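Local coordinates for iron-chelator utilization protein (Thermobifida fusca TM51, PDB 4YHB), which binds flavin-adenine dinucleotide and, as a siderophore-interacting protein, probably reduces the ferric iron of siderophores so that it can be released in the cell, at residues T169-V174 with E190-H195; E11-K16 with R46-A51. All blocks are in the same frame, centred on the assembly; numbering follows the deposited sequence.

Contact 1 of 2, residues T169-V174 with E190-H195; sequences TAFFEV and EITWLH
Phe172 packs against Trp193 across these two parallel strands. The CB of Phe172 comes to 3.6 Å from CE3 of Trp193, while CD2 of Phe172 sits over one face of the indole, toward its rim. The two rings are neither stacked nor perpendicular: their planes stand 57° apart. Val174 approaches the same indole differently, its CG1 meeting the edge 3.9 Å from CZ3 of Trp193. On the other flank of the phenyl ring, CG2 of Ile191 lies 3.9 Å from CD2 of Phe172. With the indole of Trp193 cut back to an alanine here, Phe172 CB and Val174 CG1 would probably lose their shared neighbour, and a gap is likely to open beside the phenyl ring.

Beneath these side chains runs the regular ladder of a parallel sheet. Segment 190-195 is the outermost strand on its side of the five-stranded parallel sheet in the NAD_Ferredoxin-like domain, and 169-174 is its inner neighbour, bonded in turn to strand 142-147. Five backbone bonds join the pair, from Ala170 N to Glu190 O (2.8 Å) through to Val174 N to Leu194 O (2.8 Å).

On the opposite face, CD1 of Phe171 packs 3.7 Å from CB of Thr192, the two side chains pointing the same way. Thr192 OG1 lies anti to its carbonyl carbon (chi1 -59°), which puts it 2.6 Å from the oxygen of a water; that water donates a hydrogen bond to Ala170 O. Farther out, helix 152-161 covers Phe172 and Trp193, whereas helix 206-212 packs on Phe171 and Leu194.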
loop_
_atom_site.group_PDB
_atom_site.type_symbol
_atom_site.label_atom_id
_atom_site.label_comp_id
_atom_site.label_asym_id
_atom_site.label_seq_id
_atom_site.Cartn_x
_atom_site.Cartn_y
_atom_site.Cartn_z
ATOM N N THR A 169 -10.992 0.867 -14.383
ATOM C CA THR A 169 -12.014 0.037 -13.767
ATOM C C THR A 169 -11.451 -0.440 -12.438
ATOM O O THR A 169 -10.434 -1.134 -12.408
ATOM C CB THR A 169 -12.409 -1.166 -14.648
ATOM O OG1 THR A 169 -13.068 -0.697 -15.830
ATOM C CG2 THR A 169 -13.353 -2.086 -13.903
ATOM N N ALA A 170 -12.088 -0.053 -11.340
ATOM C CA ALA A 170 -11.555 -0.376 -10.018
ATOM C C ALA A 170 -12.592 -1.044 -9.128
ATOM O O ALA A 170 -13.773 -0.690 -9.143
ATOM C CB ALA A 170 -11.009 0.889 -9.340
ATOM N N PHE A 171 -12.135 -2.032 -8.372
ATOM C CA PHE A 171 -12.948 -2.711 -7.380
ATOM C C PHE A 171 -12.214 -2.654 -6.040
ATOM O O PHE A 171 -11.153 -3.229 -5.885
ATOM C CB PHE A 171 -13.218 -4.153 -7.796
ATOM C CG PHE A 171 -14.022 -4.271 -9.057
ATOM C CD1 PHE A 171 -15.399 -4.092 -9.036
ATOM C CD2 PHE A 171 -13.406 -4.542 -10.263
ATOM C CE1 PHE A 171 -16.153 -4.194 -10.198
ATOM C CE2 PHE A 171 -14.156 -4.648 -11.435
ATOM C CZ PHE A 171 -15.527 -4.468 -11.400
ATOM N N PHE A 172 -12.779 -1.930 -5.087
ATOM C CA PHE A 172 -12.152 -1.762 -3.783
ATOM C C PHE A 172 -13.010 -2.418 -2.706
ATOM O O PHE A 172 -14.162 -2.022 -2.499
ATOM C CB PHE A 172 -11.959 -0.277 -3.484
ATOM C CG PHE A 172 -11.034 0.418 -4.437
ATOM C CD1 PHE A 172 -9.911 -0.230 -4.932
ATOM C CD2 PHE A 172 -11.281 1.725 -4.837
ATOM C CE1 PHE A 172 -9.041 0.415 -5.814
ATOM C CE2 PHE A 172 -10.412 2.380 -5.719
ATOM C CZ PHE A 172 -9.293 1.722 -6.201
ATOM N N GLU A 173 -12.466 -3.435 -2.049
ATOM C CA GLU A 173 -13.149 -4.094 -0.946
ATOM C C GLU A 173 -12.878 -3.358 0.356
ATOM O O GLU A 173 -11.723 -3.180 0.740
ATOM C CB GLU A 173 -12.691 -5.541 -0.824
ATOM C CG GLU A 173 -13.260 -6.295 0.370
ATOM C CD GLU A 173 -12.427 -7.520 0.687
ATOM O OE1 GLU A 173 -11.896 -8.120 -0.275
ATOM O OE2 GLU A 173 -12.278 -7.872 1.881
ATOM N N VAL A 174 -13.936 -2.923 1.024
ATOM C CA VAL A 174 -13.804 -2.217 2.300
ATOM C C VAL A 174 -14.846 -2.783 3.258
ATOM O O VAL A 174 -15.701 -3.577 2.846
ATOM C CB VAL A 174 -13.989 -0.679 2.144
ATOM C CG1 VAL A 174 -12.838 -0.070 1.336
ATOM C CG2 VAL A 174 -15.355 -0.359 1.492
ATOM N N GLU A 190 -14.540 4.122 -13.631
ATOM C CA GLU A 190 -15.561 3.285 -13.025
ATOM C C GLU A 190 -15.025 2.652 -11.750
ATOM O O GLU A 190 -14.209 1.729 -11.792
ATOM C CB GLU A 190 -16.032 2.217 -14.001
ATOM C CG GLU A 190 -16.718 2.788 -15.232
ATOM C CD GLU A 190 -17.510 1.742 -15.991
ATOM O OE1 GLU A 190 -17.415 0.544 -15.632
ATOM O OE2 GLU A 190 -18.233 2.120 -16.939
ATOM N N ILE A 191 -15.488 3.163 -10.616
ATOM C CA ILE A 191 -14.982 2.728 -9.326
ATOM C C ILE A 191 -16.096 2.112 -8.503
ATOM O O ILE A 191 -17.095 2.760 -8.206
ATOM C CB ILE A 191 -14.355 3.898 -8.559
ATOM C CG1 ILE A 191 -13.197 4.494 -9.359
ATOM C CG2 ILE A 191 -13.896 3.437 -7.185
ATOM C CD1 ILE A 191 -12.718 5.820 -8.825
ATOM N N THR A 192 -15.928 0.844 -8.153
ATOM C CA THR A 192 -16.941 0.130 -7.403
ATOM C C THR A 192 -16.419 -0.222 -6.031
ATOM O O THR A 192 -15.351 -0.824 -5.888
ATOM C CB THR A 192 -17.382 -1.146 -8.134
ATOM O OG1 THR A 192 -17.895 -0.786 -9.420
ATOM C CG2 THR A 192 -18.459 -1.877 -7.353
ATOM N N TRP A 193 -17.172 0.171 -5.019
ATOM C CA TRP A 193 -16.822 -0.158 -3.655
ATOM C C TRP A 193 -17.589 -1.409 -3.256
ATOM O O TRP A 193 -18.823 -1.445 -3.315
ATOM C CB TRP A 193 -17.131 1.021 -2.722
ATOM C CG TRP A 193 -16.354 2.258 -3.076
ATOM C CD1 TRP A 193 -16.747 3.270 -3.915
ATOM C CD2 TRP A 193 -15.041 2.614 -2.609
ATOM N NE1 TRP A 193 -15.754 4.226 -3.998
ATOM C CE2 TRP A 193 -14.704 3.848 -3.206
ATOM C CE3 TRP A 193 -14.124 2.006 -1.745
ATOM C CZ2 TRP A 193 -13.487 4.484 -2.963
ATOM C CZ3 TRP A 193 -12.921 2.643 -1.502
ATOM C CH2 TRP A 193 -12.613 3.867 -2.113
ATOM N N LEU A 194 -16.856 -2.444 -2.869
ATOM C CA LEU A 194 -17.473 -3.681 -2.402
ATOM C C LEU A 194 -17.405 -3.748 -0.881
ATOM O O LEU A 194 -16.360 -3.483 -0.284
ATOM C CB LEU A 194 -16.771 -4.887 -3.022
ATOM C CG LEU A 194 -16.737 -4.853 -4.549
ATOM C CD1 LEU A 194 -15.697 -5.848 -5.052
ATOM C CD2 LEU A 194 -18.135 -5.148 -5.117
ATOM N N HIS A 195 -18.516 -4.107 -0.258
ATOM C CA HIS A 195 -18.629 -4.047 1.196
ATOM C C HIS A 195 -18.693 -5.429 1.826
ATOM O O HIS A 195 -19.531 -6.250 1.455
ATOM C CB HIS A 195 -19.877 -3.244 1.597
ATOM C CG HIS A 195 -19.989 -1.920 0.911
ATOM N ND1 HIS A 195 -21.192 -1.409 0.474
ATOM C CD2 HIS A 195 -19.053 -0.990 0.606
ATOM C CE1 HIS A 195 -20.991 -0.224 -0.077
ATOM N NE2 HIS A 195 -19.699 0.052 -0.013
HETATM O O HOH W 1 -15.952 -0.752 -11.204
#

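Contact 2 of 2, residues E11-K16 with R46-A51; sequences EMYPLK and RSDNFA
Over one face of the Tyr13 ring lies the CB of Arg46, 4.0 Å from the ring centroid, in a CH-pi contact. Against one face of the Arg46 guanidinium comes CE2 of Tyr13, above its centre and 3.6 Å from CZ of Arg46. The two planes are 53° apart, so this is an oblique approach and not a parallel stack. A bend at chi3 (54°) turns the arginine chain back across the tyrosine after its CB has met the ring.

The edges carry the polar bonds. Near the guanidinium plane, Arg46 NH1 gives a salt bridge to Glu11 OE2 at 3.0 Å, reaching that oxygen from above the carboxylate plane. The outstretched Glu11 chain, with CG anti to the backbone N (chi1 169°), carries the carboxylate to this point. At the edge of the phenol, Tyr13 OH donates to Asp48 OD2 (2.7 Å), on the anti side of the carboxylate but well out of its plane, and receives a weak bond from Asp48 N (3.0 Å). Arg46 NH2 also bridges to Asp48 OD2, at 2.7 Å, which gives that oxygen two donors. Glu11 OE1 is 4.3 Å from Asp48 OD2, a closeness of like charges that the arginine beside both probably eases.

Around this group, Glu11 OE1 also bonds Tyr136 OH, and Arg132 binds the carbonyl of Tyr13. The whole is a surface salt-bridge network of Glu11, Arg46 and Asp48 built over a tyrosine, tying the end of strand 9-12 to the loop that leads into strand 53-57 of the FAD-domain barrel.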
loop_
_atom_site.group_PDB
_atom_site.type_symbol
_atom_site.label_atom_id
_atom_site.label_comp_id
_atom_site.label_asym_id
_atom_site.label_seq_id
_atom_site.Cartn_x
_atom_site.Cartn_y
_atom_site.Cartn_z
ATOM N N GLU A 11 14.343 0.796 -10.507
ATOM C CA GLU A 11 15.407 1.689 -10.088
ATOM C C GLU A 11 15.621 1.570 -8.580
ATOM O O GLU A 11 14.673 1.663 -7.803
ATOM C CB GLU A 11 15.086 3.134 -10.471
ATOM C CG GLU A 11 16.026 4.142 -9.838
ATOM C CD GLU A 11 15.725 5.577 -10.232
ATOM O OE1 GLU A 11 14.652 5.831 -10.818
ATOM O OE2 GLU A 11 16.572 6.457 -9.953
ATOM N N MET A 12 16.862 1.361 -8.162
ATOM C CA MET A 12 17.163 1.270 -6.740
ATOM C C MET A 12 17.395 2.645 -6.130
ATOM O O MET A 12 17.902 3.557 -6.785
ATOM C CB MET A 12 18.383 0.374 -6.500
ATOM C CG MET A 12 18.254 -1.013 -7.106
ATOM S SD MET A 12 16.865 -1.965 -6.447
ATOM C CE MET A 12 17.427 -2.274 -4.774
ATOM N N TYR A 13 16.995 2.791 -4.873
ATOM C CA TYR A 13 17.305 3.973 -4.077
ATOM C C TYR A 13 18.364 3.613 -3.055
ATOM O O TYR A 13 18.382 2.482 -2.555
ATOM C CB TYR A 13 16.083 4.490 -3.321
ATOM C CG TYR A 13 14.910 4.958 -4.142
ATOM C CD1 TYR A 13 13.618 4.799 -3.659
ATOM C CD2 TYR A 13 15.085 5.614 -5.357
ATOM C CE1 TYR A 13 12.530 5.244 -4.375
ATOM C CE2 TYR A 13 13.999 6.067 -6.088
ATOM C CZ TYR A 13 12.720 5.879 -5.584
ATOM O OH TYR A 13 11.628 6.320 -6.283
ATOM N N PRO A 14 19.225 4.577 -2.705
ATOM C CA PRO A 14 20.118 4.368 -1.561
ATOM C C PRO A 14 19.333 4.270 -0.250
ATOM O O PRO A 14 18.367 5.006 -0.019
ATOM C CB PRO A 14 21.023 5.603 -1.579
ATOM C CG PRO A 14 20.273 6.632 -2.351
ATOM C CD PRO A 14 19.425 5.888 -3.346
ATOM N N LEU A 15 19.750 3.344 0.597
ATOM C CA LEU A 15 19.086 3.078 1.867
ATOM C C LEU A 15 19.585 4.031 2.942
ATOM O O LEU A 15 20.783 4.294 3.023
ATOM C CB LEU A 15 19.349 1.623 2.284
ATOM C CG LEU A 15 18.246 0.788 2.923
ATOM C CD1 LEU A 15 16.958 0.904 2.126
ATOM C CD2 LEU A 15 18.694 -0.675 3.022
ATOM N N LYS A 16 18.689 4.566 3.765
ATOM C CA LYS A 16 19.134 5.300 4.951
ATOM C C LYS A 16 18.096 5.198 6.058
ATOM O O LYS A 16 16.889 5.115 5.802
ATOM C CB LYS A 16 19.451 6.777 4.626
ATOM C CG LYS A 16 19.865 7.587 5.868
ATOM C CD LYS A 16 20.547 8.914 5.546
ATOM C CE LYS A 16 21.218 9.510 6.793
ATOM N NZ LYS A 16 20.467 9.225 8.062
ATOM N N ARG A 46 13.051 9.817 -1.739
ATOM C CA ARG A 46 12.455 9.797 -3.077
ATOM C C ARG A 46 11.278 8.822 -3.174
ATOM O O ARG A 46 11.272 7.783 -2.522
ATOM C CB ARG A 46 13.486 9.391 -4.134
ATOM C CG ARG A 46 14.725 10.254 -4.229
ATOM C CD ARG A 46 15.599 9.746 -5.373
ATOM N NE ARG A 46 14.838 9.659 -6.623
ATOM C CZ ARG A 46 15.251 9.017 -7.712
ATOM N NH1 ARG A 46 16.422 8.390 -7.711
ATOM N NH2 ARG A 46 14.490 8.998 -8.801
ATOM N N SER A 47 10.312 9.144 -4.023
ATOM C CA SER A 47 9.261 8.196 -4.375
ATOM C C SER A 47 8.737 8.528 -5.760
ATOM O O SER A 47 8.132 9.577 -5.961
ATOM C CB SER A 47 8.122 8.215 -3.351
ATOM O OG SER A 47 7.064 7.357 -3.775
ATOM N N ASP A 48 8.975 7.642 -6.720
ATOM C CA ASP A 48 8.616 7.936 -8.103
ATOM C C ASP A 48 7.345 7.232 -8.586
ATOM O O ASP A 48 6.746 7.648 -9.576
ATOM C CB ASP A 48 9.780 7.573 -9.030
ATOM C CG ASP A 48 10.968 8.492 -8.845
ATOM O OD1 ASP A 48 10.872 9.660 -9.263
ATOM O OD2 ASP A 48 11.985 8.054 -8.266
ATOM N N ASN A 49 6.925 6.175 -7.901
ATOM C CA ASN A 49 5.808 5.378 -8.417
ATOM C C ASN A 49 4.796 4.940 -7.355
ATOM O O ASN A 49 5.087 4.972 -6.161
ATOM C CB ASN A 49 6.356 4.164 -9.164
ATOM C CG ASN A 49 7.028 4.555 -10.470
ATOM O OD1 ASN A 49 6.349 4.847 -11.465
ATOM N ND2 ASN A 49 8.360 4.594 -10.470
ATOM N N PHE A 50 3.618 4.513 -7.817
ATOM C CA PHE A 50 2.436 4.392 -6.966
ATOM C C PHE A 50 2.532 3.326 -5.881
ATOM O O PHE A 50 1.926 3.473 -4.821
ATOM C CB PHE A 50 1.188 4.121 -7.820
ATOM C CG PHE A 50 1.090 2.707 -8.328
ATOM C CD1 PHE A 50 0.301 1.774 -7.669
ATOM C CD2 PHE A 50 1.778 2.315 -9.467
ATOM C CE1 PHE A 50 0.206 0.474 -8.133
ATOM C CE2 PHE A 50 1.690 1.025 -9.936
ATOM C CZ PHE A 50 0.902 0.097 -9.272
ATOM N N ALA A 51 3.264 2.249 -6.129
ATOM C CA ALA A 51 3.332 1.189 -5.131
ATOM C C ALA A 51 4.586 1.263 -4.260
ATOM O O ALA A 51 4.870 0.322 -3.512
ATOM C CB ALA A 51 3.239 -0.176 -5.801
#

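In the fold
Contact 1 and contact 2 illustrate how one chain uses a regular strand ladder in one region and a charged side-chain network in another. Their centres are 28 Å apart, on opposite sides of the chain's centre, and their nearest atoms about 10 Å apart, without touching. In sequence, contact 2 closes before contact 1 opens. Neither segment pair is centred on the flavin: the side chain of Glu173 lies about 9 Å from the FAD, and that of Ser47 about 12 Å. The side chain of Tyr13 is about 11 Å from the zinc ion held by His53, His265 and His266; the 46-51 loop leads on to His53, whose ND1 is hydrogen-bonded to the Ala51 carbonyl.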